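Local coordinates for 14 KDA fatty acid binding protein (Schistosoma mansoni, PDB 1VYF) that binds long-chain fatty acids such as oleic and arachidonic acid inside a beta-barrel and may take part in their transport, at residues P40-T45 and R129-L134; D49-L54 and C64-G69; V82-E87 and Q96-P101; M22-V27 and V120-V125. All coordinates share one frame; numbering follows the deposited sequence.

Contact 1 (P40-T45 and R129-L134). With OLA (oleic acid), chain B.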
# COMPACT_ATOMS: atom_id res chain seq x y z
N PRO A 40 -9.71 -3.18 3.99
CA PRO A 40 -9.54 -3.75 2.66
C PRO A 40 -8.93 -5.13 2.67
O PRO A 40 -8.26 -5.51 3.61
CB PRO A 40 -8.56 -2.76 2.00
CG PRO A 40 -8.63 -1.60 2.82
CD PRO A 40 -8.75 -2.09 4.23
N THR A 41 -9.17 -5.85 1.59
CA THR A 41 -8.45 -7.05 1.23
C THR A 41 -7.50 -6.78 0.05
O THR A 41 -7.87 -6.15 -0.91
CB THR A 41 -9.46 -8.12 0.89
OG1 THR A 41 -10.10 -8.54 2.09
CG2 THR A 41 -8.80 -9.41 0.37
N VAL A 42 -6.27 -7.25 0.17
CA VAL A 42 -5.21 -6.99 -0.81
C VAL A 42 -4.72 -8.35 -1.37
O VAL A 42 -4.45 -9.27 -0.64
CB VAL A 42 -4.07 -6.16 -0.22
CG1 VAL A 42 -2.96 -5.92 -1.23
CG2 VAL A 42 -4.58 -4.80 0.27
N THR A 43 -4.67 -8.45 -2.68
CA THR A 43 -4.24 -9.66 -3.36
C THR A 43 -2.97 -9.35 -4.15
O THR A 43 -2.94 -8.41 -4.92
CB THR A 43 -5.35 -10.17 -4.30
OG1 THR A 43 -6.56 -10.43 -3.57
CG2 THR A 43 -5.00 -11.52 -4.94
N PHE A 44 -1.95 -10.18 -4.02
CA PHE A 44 -0.74 -10.05 -4.84
C PHE A 44 -0.62 -11.25 -5.79
O PHE A 44 -0.80 -12.38 -5.37
CB PHE A 44 0.54 -10.02 -3.99
CG PHE A 44 0.69 -8.78 -3.15
CD1 PHE A 44 0.18 -8.72 -1.88
CD2 PHE A 44 1.37 -7.67 -3.63
CE1 PHE A 44 0.31 -7.55 -1.09
CE2 PHE A 44 1.51 -6.49 -2.85
CZ PHE A 44 0.99 -6.45 -1.59
N THR A 45 -0.31 -10.98 -7.04
CA THR A 45 0.12 -12.04 -7.97
C THR A 45 1.41 -11.57 -8.63
O THR A 45 1.68 -10.37 -8.69
CB THR A 45 -0.95 -12.35 -9.04
OG1 THR A 45 -1.12 -11.23 -9.91
CG2 THR A 45 -2.29 -12.49 -8.42
N ARG A 129 0.18 -0.42 9.58
CA ARG A 129 -1.01 -1.20 9.32
C ARG A 129 -0.66 -2.66 9.09
O ARG A 129 0.12 -2.99 8.20
CB ARG A 129 -1.74 -0.65 8.11
CG ARG A 129 -2.33 0.72 8.37
CD ARG A 129 -2.50 1.55 7.13
NE ARG A 129 -3.51 1.06 6.20
CZ ARG A 129 -4.82 1.12 6.41
NH1 ARG A 129 -5.63 0.68 5.48
NH2 ARG A 129 -5.33 1.66 7.53
N ASN A 130 -1.21 -3.52 9.94
CA ASN A 130 -0.95 -4.96 9.88
C ASN A 130 -2.07 -5.66 9.12
O ASN A 130 -3.25 -5.42 9.36
CB ASN A 130 -0.88 -5.55 11.31
CG ASN A 130 0.46 -5.29 11.98
OD1 ASN A 130 1.50 -5.11 11.31
ND2 ASN A 130 0.44 -5.19 13.30
N TYR A 131 -1.68 -6.55 8.21
CA TYR A 131 -2.60 -7.38 7.45
C TYR A 131 -2.32 -8.84 7.81
O TYR A 131 -1.19 -9.21 8.02
CB TYR A 131 -2.34 -7.22 5.94
CG TYR A 131 -2.74 -5.90 5.36
CD1 TYR A 131 -1.98 -4.74 5.63
CD2 TYR A 131 -3.88 -5.78 4.55
CE1 TYR A 131 -2.32 -3.51 5.06
CE2 TYR A 131 -4.25 -4.53 4.00
CZ TYR A 131 -3.48 -3.42 4.26
OH TYR A 131 -3.88 -2.24 3.69
N LYS A 132 -3.38 -9.64 7.92
CA LYS A 132 -3.29 -11.08 8.11
C LYS A 132 -3.50 -11.78 6.80
O LYS A 132 -4.35 -11.39 5.98
CB LYS A 132 -4.34 -11.58 9.14
CG LYS A 132 -4.27 -10.83 10.45
CD LYS A 132 -4.98 -11.57 11.62
CE LYS A 132 -6.49 -11.48 11.54
NZ LYS A 132 -7.17 -12.80 11.82
N ARG A 133 -2.76 -12.85 6.61
CA ARG A 133 -2.86 -13.66 5.39
C ARG A 133 -4.19 -14.44 5.46
O ARG A 133 -4.51 -15.03 6.48
CB ARG A 133 -1.67 -14.63 5.32
CG ARG A 133 -1.66 -15.59 4.17
CD ARG A 133 -0.61 -16.69 4.33
NE ARG A 133 0.75 -16.19 4.51
CZ ARG A 133 1.56 -15.83 3.51
NH1 ARG A 133 1.13 -15.85 2.25
NH2 ARG A 133 2.80 -15.42 3.77
N LEU A 134 -4.96 -14.43 4.39
CA LEU A 134 -6.20 -15.17 4.34
C LEU A 134 -6.02 -16.63 3.87
O LEU A 134 -5.10 -16.98 3.11
CB LEU A 134 -7.23 -14.48 3.45
CG LEU A 134 -7.80 -13.17 3.97
CD1 LEU A 134 -8.66 -12.55 2.90
CD2 LEU A 134 -8.64 -13.33 5.24
C1 OLA B . -1.98 0.40 2.95
O1 OLA B . -1.72 -0.39 2.05
O2 OLA B . -2.59 -0.13 4.01
C2 OLA B . -1.61 1.88 3.00
C3 OLA B . -1.55 2.68 1.68
C4 OLA B . -2.32 4.03 1.76
C5 OLA B . -1.50 5.31 1.52
C6 OLA B . -2.16 6.56 2.12
C7 OLA B . -3.18 7.25 1.22
C8 OLA B . -4.60 6.71 1.40
C9 OLA B . -5.58 7.80 1.77
C10 OLA B . -6.86 7.55 2.09
C11 OLA B . -7.46 6.16 2.13
C12 OLA B . -8.84 6.12 1.47
C13 OLA B . -9.62 4.83 1.78
C14 OLA B . -9.08 3.58 1.07
C15 OLA B . -8.10 2.76 1.94
C16 OLA B . -7.24 1.82 1.09
C17 OLA B . -5.74 2.05 1.28
C18 OLA B . -5.23 1.18 2.40
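Strands 41-47 and 125-133 are not direct neighbours, strand 8-16 lying between them in the sheet, and the backbones come closest at Thr41 and Tyr131, whose CA atoms are 8.5 Å apart. No hydrogen bond links the two segments; side chains make most of the contact. Val42 brings its CG2 methyl obliquely against CE2 of the Tyr131 ring at 3.8 Å, and the carbonyl O of Pro40, just before the first strand, lies 4.1 Å from the same Tyr131 CE2. Near the C-terminus Leu134 CD1 meets Thr41 CG2 at 4.0 Å, the two side chains crossing at about a right angle.

What Tyr131 and Arg129 really hold is oleate. This is the carboxylate site of the fatty acid-binding protein barrel, where two arginines and a tyrosine gather the acid head; Arg109 also donates to the ligand. Tyr131 OH makes a very short bond of 2.5 Å to oleate O2, which lies in the plane of the ring, at its edge. Arg129 NE reaches the same O2 at 2.7 Å, almost straight at 175° and in the guanidinium plane. A bend in the Arg129 chain at chi3 (68°) turns NE to face the carboxylate. The ligand doubles back so that its methyl end returns beside the Arg129 guanidinium, while C16 passes 4.1 Å from Pro40 CG. Phe18 adds a cation-pi contact to Arg129.

Contact 2 (D49-L54 and C64-G69)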
# COMPACT_ATOMS: atom_id res chain seq x y z
N ASP A 49 8.02 -10.34 -15.18
CA ASP A 49 8.77 -9.23 -14.60
C ASP A 49 7.84 -8.32 -13.78
O ASP A 49 8.27 -7.29 -13.27
CB ASP A 49 9.41 -8.38 -15.71
CG ASP A 49 10.46 -9.13 -16.49
OD1 ASP A 49 10.14 -10.20 -17.05
OD2 ASP A 49 11.63 -8.70 -16.61
N LYS A 50 6.56 -8.69 -13.67
CA LYS A 50 5.53 -7.77 -13.18
C LYS A 50 4.83 -8.32 -11.96
O LYS A 50 4.45 -9.48 -11.94
CB LYS A 50 4.48 -7.53 -14.27
CG LYS A 50 5.06 -6.97 -15.59
CD LYS A 50 4.27 -5.76 -16.10
CE LYS A 50 4.88 -4.43 -15.60
NZ LYS A 50 4.11 -3.19 -16.00
N MET A 51 4.63 -7.47 -10.95
CA MET A 51 3.75 -7.76 -9.82
C MET A 51 2.47 -6.94 -9.95
O MET A 51 2.52 -5.79 -10.38
CB MET A 51 4.45 -7.36 -8.53
CG MET A 51 3.63 -7.60 -7.29
SD MET A 51 4.65 -7.40 -5.78
CE MET A 51 4.74 -9.00 -5.23
N THR A 52 1.36 -7.53 -9.54
CA THR A 52 0.07 -6.86 -9.47
C THR A 52 -0.52 -6.91 -8.07
O THR A 52 -0.64 -7.98 -7.47
CB THR A 52 -0.91 -7.45 -10.52
OG1 THR A 52 -0.41 -7.17 -11.84
CG2 THR A 52 -2.25 -6.72 -10.48
N MET A 53 -0.88 -5.74 -7.54
CA MET A 53 -1.57 -5.64 -6.27
C MET A 53 -3.01 -5.17 -6.47
O MET A 53 -3.24 -4.12 -6.99
CB MET A 53 -0.81 -4.64 -5.39
CG MET A 53 -1.36 -4.53 -3.98
SD MET A 53 -0.36 -3.36 -2.96
CE MET A 53 -1.38 -1.94 -3.05
N LEU A 54 -3.99 -5.97 -6.07
CA LEU A 54 -5.39 -5.59 -6.13
C LEU A 54 -5.88 -5.26 -4.75
O LEU A 54 -5.71 -6.06 -3.84
CB LEU A 54 -6.22 -6.77 -6.66
CG LEU A 54 -7.75 -6.75 -6.59
CD1 LEU A 54 -8.32 -5.67 -7.51
CD2 LEU A 54 -8.27 -8.09 -6.98
N CYS A 64 -2.96 -2.10 -9.31
CA CYS A 64 -1.76 -1.55 -9.96
C CYS A 64 -0.81 -2.69 -10.36
O CYS A 64 -0.75 -3.72 -9.71
CB CYS A 64 -1.02 -0.50 -9.08
SG CYS A 64 -0.27 -1.25 -7.63
N THR A 65 -0.12 -2.50 -11.48
CA THR A 65 0.81 -3.49 -12.01
C THR A 65 2.13 -2.75 -12.26
O THR A 65 2.13 -1.62 -12.75
CB THR A 65 0.26 -4.15 -13.31
OG1 THR A 65 -0.96 -4.87 -13.02
CG2 THR A 65 1.20 -5.23 -13.84
N PHE A 66 3.26 -3.37 -11.88
CA PHE A 66 4.55 -2.69 -11.95
C PHE A 66 5.73 -3.64 -12.10
O PHE A 66 5.69 -4.80 -11.69
CB PHE A 66 4.77 -1.81 -10.70
CG PHE A 66 4.54 -2.54 -9.40
CD1 PHE A 66 3.28 -2.55 -8.82
CD2 PHE A 66 5.56 -3.23 -8.78
CE1 PHE A 66 3.05 -3.23 -7.63
CE2 PHE A 66 5.34 -3.90 -7.57
CZ PHE A 66 4.08 -3.90 -7.01
N LYS A 67 6.78 -3.11 -12.72
CA LYS A 67 8.12 -3.69 -12.68
C LYS A 67 8.89 -2.99 -11.57
O LYS A 67 8.74 -1.78 -11.37
CB LYS A 67 8.81 -3.41 -14.01
CG LYS A 67 10.13 -4.10 -14.20
CD LYS A 67 10.50 -4.11 -15.70
CE LYS A 67 9.46 -4.88 -16.52
NZ LYS A 67 8.39 -4.00 -17.09
N PHE A 68 9.70 -3.73 -10.82
CA PHE A 68 10.51 -3.13 -9.75
C PHE A 68 11.54 -2.15 -10.34
O PHE A 68 12.16 -2.46 -11.34
CB PHE A 68 11.21 -4.23 -8.92
CG PHE A 68 10.27 -5.16 -8.21
CD1 PHE A 68 9.34 -4.67 -7.29
CD2 PHE A 68 10.30 -6.52 -8.44
CE1 PHE A 68 8.48 -5.51 -6.65
CE2 PHE A 68 9.43 -7.37 -7.80
CZ PHE A 68 8.52 -6.86 -6.89
N GLY A 69 11.66 -0.94 -9.76
CA GLY A 69 12.61 0.07 -10.19
C GLY A 69 12.12 0.98 -11.30
O GLY A 69 12.77 2.00 -11.64
O HOH W 1 10.11 -6.51 -11.80
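Met51 and Met53 exchange backbone hydrogen bonds with Phe66 and Cys64, joining 50-54 and 64-66 as antiparallel neighbours whose axes are 4.7 Å apart. Phe66 N to Met51 O, at 2.9 Å, is one of four such bonds. Between these hydrogen-bonded pairs sits the non-hydrogen-bonded pair Thr52 and Thr65, which project from the face opposite Met51 and Met53. There chi1 near -65° turns each OG1 beside its own backbone N, and the two hydroxyls meet: OG1 of Thr52 and OG1 of Thr65 are hydrogen-bonded at 2.6 Å.

Apolar and sulfur contacts fill the other face. Phe66 takes the crowded position between its backbone N and carbonyl carbon (chi1 51°), placing one ring face beneath Met51 O, which is 3.7 Å above the plane and offset toward the rim. Met51 runs alongside that ring, its CB 3.7 Å from Phe66 CE2. Its sulfur makes oblique Met-aromatic contacts with Phe66 and with Phe68, Met51 SD lying 4.1 Å from Phe68 CZ. Farther along, Met53 CB rests against Cys64 SG.

Charge and water mark the solvent end. Lys50 NZ and Lys67 NZ are 4.5 Å apart, a proximity that should be mildly unfavourable, and a water joins Asp49 O to Phe68 N.

Phe66 and Phe68 both pack on Val86 of strand 81-88, across the break between strands 62-66 and 72-75, and Gly69, just beyond, also has a backbone bond to Val86. This is a barrel hairpin beside the strand gap characteristic of fatty acid-binding proteins.

Contact 3 (V82-E87 and Q96-P101)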
# COMPACT_ATOMS: atom_id res chain seq x y z
N VAL A 82 -0.12 10.54 -8.87
CA VAL A 82 1.21 10.42 -8.29
C VAL A 82 2.12 9.63 -9.24
O VAL A 82 1.65 8.86 -10.08
CB VAL A 82 1.13 9.73 -6.89
CG1 VAL A 82 0.16 10.50 -5.98
CG2 VAL A 82 0.69 8.26 -7.02
N LYS A 83 3.42 9.88 -9.11
CA LYS A 83 4.45 9.08 -9.75
C LYS A 83 4.98 8.13 -8.71
O LYS A 83 5.46 8.59 -7.65
CB LYS A 83 5.64 9.96 -10.21
CG LYS A 83 5.31 11.26 -10.94
CD LYS A 83 6.61 12.09 -11.17
CE LYS A 83 7.21 12.71 -9.87
NZ LYS A 83 8.43 11.96 -9.31
N SER A 84 4.89 6.84 -8.98
CA SER A 84 5.35 5.82 -8.08
C SER A 84 6.44 4.91 -8.65
O SER A 84 6.56 4.72 -9.84
CB SER A 84 4.16 4.96 -7.61
OG SER A 84 3.11 5.81 -7.20
N VAL A 85 7.25 4.37 -7.76
CA VAL A 85 8.12 3.26 -8.08
C VAL A 85 8.13 2.33 -6.88
O VAL A 85 8.07 2.79 -5.75
CB VAL A 85 9.55 3.73 -8.40
CG1 VAL A 85 10.18 4.43 -7.21
CG2 VAL A 85 10.39 2.55 -8.81
N VAL A 86 8.18 1.04 -7.14
CA VAL A 86 8.25 0.02 -6.10
C VAL A 86 9.63 -0.59 -6.23
O VAL A 86 10.05 -0.96 -7.33
CB VAL A 86 7.16 -1.05 -6.27
CG1 VAL A 86 7.29 -2.11 -5.18
CG2 VAL A 86 5.76 -0.44 -6.25
N GLU A 87 10.37 -0.66 -5.13
CA GLU A 87 11.69 -1.28 -5.12
C GLU A 87 11.68 -2.55 -4.28
O GLU A 87 11.03 -2.61 -3.23
CB GLU A 87 12.74 -0.29 -4.60
CG GLU A 87 12.94 0.96 -5.45
CD GLU A 87 13.97 0.79 -6.58
OE1 GLU A 87 14.61 1.81 -6.95
OE2 GLU A 87 14.14 -0.33 -7.11
N GLN A 96 7.43 1.20 -1.66
CA GLN A 96 6.75 2.00 -2.66
C GLN A 96 6.83 3.46 -2.30
O GLN A 96 6.48 3.88 -1.19
CB GLN A 96 5.28 1.59 -2.78
CG GLN A 96 4.48 2.39 -3.79
CD GLN A 96 3.08 1.93 -3.94
OE1 GLN A 96 2.60 1.14 -3.14
NE2 GLN A 96 2.41 2.41 -5.00
N THR A 97 7.30 4.26 -3.26
CA THR A 97 7.38 5.69 -3.07
C THR A 97 6.34 6.31 -3.99
O THR A 97 6.28 5.98 -5.17
CB THR A 97 8.85 6.15 -3.36
OG1 THR A 97 9.74 5.55 -2.40
CG2 THR A 97 9.01 7.58 -3.11
N GLN A 98 5.49 7.16 -3.45
CA GLN A 98 4.46 7.86 -4.19
C GLN A 98 4.71 9.35 -4.08
O GLN A 98 4.67 9.92 -3.00
CB GLN A 98 3.07 7.55 -3.64
CG GLN A 98 2.66 6.12 -3.81
CD GLN A 98 1.22 5.83 -3.33
OE1 GLN A 98 0.81 6.28 -2.28
NE2 GLN A 98 0.48 5.06 -4.12
N VAL A 99 4.96 10.01 -5.20
CA VAL A 99 5.28 11.43 -5.19
C VAL A 99 4.11 12.20 -5.81
O VAL A 99 3.87 12.09 -7.01
CB VAL A 99 6.61 11.72 -5.94
CG1 VAL A 99 6.94 13.21 -5.90
CG2 VAL A 99 7.75 10.93 -5.33
N ASP A 100 3.36 12.91 -4.95
CA ASP A 100 2.48 14.00 -5.38
C ASP A 100 3.21 15.37 -5.25
O ASP A 100 4.34 15.45 -4.76
CB ASP A 100 1.08 13.91 -4.70
CG ASP A 100 1.02 14.43 -3.26
OD1 ASP A 100 0.73 13.63 -2.31
OD2 ASP A 100 1.13 15.64 -2.98
N PRO A 101 2.62 16.45 -5.78
CA PRO A 101 3.30 17.76 -5.78
C PRO A 101 3.45 18.39 -4.40
O PRO A 101 4.38 19.18 -4.19
CB PRO A 101 2.39 18.62 -6.66
CG PRO A 101 1.62 17.65 -7.45
CD PRO A 101 1.33 16.51 -6.49
O HOH W 2 10.66 3.06 -3.49
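Two flat groups, the carboxamides of Gln96 and Gln98, stand out from one strand and flank Ser84 of the other. Gln96 NE2 comes to 4.0 Å from Ser84 CB, and Gln98 NE2 to 4.1 Å from Ser84 OG. Neither amide bonds across the contact; their polar ends are used elsewhere, Gln96 OE1 accepting from Arg109 NH1 and Gln98 NE2 donating to Glu74, the carboxylate that also bonds Ser84 OG. The first of these is a second-shell bond consistent with Gln96 helping to orient this arginine of the oleate site.

Their aliphatic stems do the packing. The Gln96 chain is extended, with CG opposite its backbone N (chi1 179°), and Gln96 CG lies 4.0 Å from Val86 CG2. Gln98 CG sits 3.4 Å from Ser84 OG, and its CB meets Val82 CG2. Just past the end of strand 93-99, Asp100 CB meets Val82 CG1 at 3.8 Å; the Asp100 carboxylate turns instead to Arg80 and to the backbone nitrogens of Lys102 and Asn103.

On the reverse side, Lys83 bends at chi3 and chi4 so that its NZ end lies over Val99, 3.8 Å from Val99 CB. Val85 is paired with Thr97, and a water bonded to Thr97 OG1 makes a weak second bond to Val85 O.

Four backbone bonds hold the strands, two between Lys83 and Val99 and two between Val85 and Thr97, Thr97 N to Val85 O being 3.0 Å. With strands running at 166°, this is an antiparallel beta hairpin of the fatty acid-binding protein barrel, its glutamines and serine on the cavity face.

Contact 4 (M22-V27 and V120-V125)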
# COMPACT_ATOMS: atom_id res chain seq x y z
N MET A 22 -3.06 10.66 6.75
CA MET A 22 -3.91 11.21 5.69
C MET A 22 -4.24 12.65 5.89
O MET A 22 -4.58 13.31 4.95
CB MET A 22 -5.12 10.38 5.30
CG MET A 22 -5.47 9.37 6.18
SD MET A 22 -6.42 10.20 7.29
CE MET A 22 -7.68 8.69 7.49
N SER A 23 -4.27 13.06 7.16
CA SER A 23 -4.49 14.44 7.51
C SER A 23 -3.37 15.26 6.90
O SER A 23 -3.61 16.30 6.25
CB SER A 23 -4.51 14.58 9.04
OG SER A 23 -4.97 15.87 9.38
N LYS A 24 -2.14 14.79 7.09
CA LYS A 24 -0.95 15.41 6.52
C LYS A 24 -0.95 15.46 4.99
O LYS A 24 -0.52 16.45 4.40
CB LYS A 24 0.31 14.70 7.05
CG LYS A 24 1.62 15.30 6.54
CD LYS A 24 2.79 14.85 7.39
CE LYS A 24 4.09 15.54 6.97
NZ LYS A 24 4.20 16.89 7.58
N LEU A 25 -1.46 14.41 4.36
CA LEU A 25 -1.58 14.31 2.90
C LEU A 25 -2.64 15.21 2.28
O LEU A 25 -2.74 15.29 1.04
CB LEU A 25 -1.87 12.86 2.48
CG LEU A 25 -0.72 11.89 2.70
CD1 LEU A 25 -1.17 10.44 2.45
CD2 LEU A 25 0.48 12.25 1.85
N GLY A 26 -3.47 15.81 3.13
CA GLY A 26 -4.51 16.72 2.72
C GLY A 26 -5.80 16.03 2.31
O GLY A 26 -6.63 16.66 1.62
N VAL A 27 -5.97 14.75 2.68
CA VAL A 27 -7.14 13.99 2.31
C VAL A 27 -8.39 14.58 2.93
O VAL A 27 -8.39 15.00 4.09
CB VAL A 27 -7.03 12.48 2.72
CG1 VAL A 27 -8.28 11.70 2.32
CG2 VAL A 27 -5.81 11.85 2.06
N VAL A 120 3.73 3.30 6.70
CA VAL A 120 3.46 4.43 5.80
C VAL A 120 4.05 5.69 6.41
O VAL A 120 3.68 6.08 7.51
CB VAL A 120 1.97 4.61 5.59
CG1 VAL A 120 1.66 5.77 4.59
CG2 VAL A 120 1.34 3.30 5.12
N THR A 121 4.96 6.36 5.70
CA THR A 121 5.63 7.54 6.26
C THR A 121 5.50 8.71 5.30
O THR A 121 5.64 8.53 4.11
CB THR A 121 7.13 7.25 6.52
OG1 THR A 121 7.80 6.78 5.33
CG2 THR A 121 7.27 6.09 7.39
N VAL A 122 5.12 9.87 5.83
CA VAL A 122 5.03 11.13 5.07
C VAL A 122 5.79 12.15 5.94
O VAL A 122 5.29 12.58 6.97
CB VAL A 122 3.57 11.57 4.89
CG1 VAL A 122 3.51 12.87 4.08
CG2 VAL A 122 2.71 10.44 4.21
N GLY A 123 7.02 12.47 5.55
CA GLY A 123 7.88 13.34 6.33
C GLY A 123 8.24 12.70 7.65
O GLY A 123 8.80 11.61 7.67
N ASP A 124 7.83 13.35 8.75
CA ASP A 124 8.14 12.89 10.12
C ASP A 124 6.99 12.07 10.73
O ASP A 124 7.13 11.58 11.84
CB ASP A 124 8.57 14.06 11.06
CG ASP A 124 7.44 15.08 11.33
OD1 ASP A 124 7.76 16.27 11.58
OD2 ASP A 124 6.23 14.81 11.34
N VAL A 125 5.87 11.90 10.02
CA VAL A 125 4.71 11.14 10.53
C VAL A 125 4.72 9.69 9.99
O VAL A 125 4.99 9.44 8.80
CB VAL A 125 3.40 11.84 10.12
CG1 VAL A 125 2.21 11.20 10.72
CG2 VAL A 125 3.44 13.34 10.51
O HOH W 3 6.40 16.28 8.74
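Val122, the last residue of its strand, two places after Val120, which touches the bound oleate, meets both Leu25 and Lys24 at the end of helix 18-24. Its two methyls share the Leu25 tip: CG2 is 3.7 Å from Leu25 CD2, and CG1 is 3.8 Å from the same atom. Leu25 also touches the oleate. Lys24 runs past Val122 in the opposite direction, its CE only 3.2 Å from Val122 O. With CG anti to the backbone N (chi1 -179°) and the chain extended as far as CE, the lysine reaches from the helix to the turn.

That turn is a type II' beta turn, Val122 to Val125, linking strands 115-122 and 125-133 of the barrel. Gly123 has positive phi, and its CA lies 4.4 Å from Lys24 CE. Helix 18-24 belongs to the helix-turn-helix lid over the barrel mouth of fatty acid-binding proteins; it closes in a Schellman motif at Gly26.

At Asp124 the contact turns polar through water. Lys24 NZ donates to a water at 2.6 Å, and the same water accepts from Asp124 N at 3.3 Å. Val125 then brings CG2 against Lys24 CD, 3.5 Å away, the side chains meeting at a slant; Ala20 and Val21 of the helix also touch Val125.

Overall arrangement
All four contacts surround one cavity and draw on one antiparallel barrel sheet. Contact 1 grips the oleate head, while contact 4, about 22 Å away between centres and across the middle of the chain, brings the lid onto the barrel rim beside the same ligand. Contacts 1 and 2 join directly: Thr43 N lies 2.8 Å from Leu54 O, a probable hydrogen bond, and Phe44 CZ packs 3.6 Å from Met53 SD. Contacts 2 and 3 meet across the strand gap, where Gly69 N lies 2.9 Å from Val86 O, a probable hydrogen bond. Contact 3 approaches contact 4 to about 4 Å between nearest atoms, without touching it. Both hairpins are nested within the loop contact 1 closes.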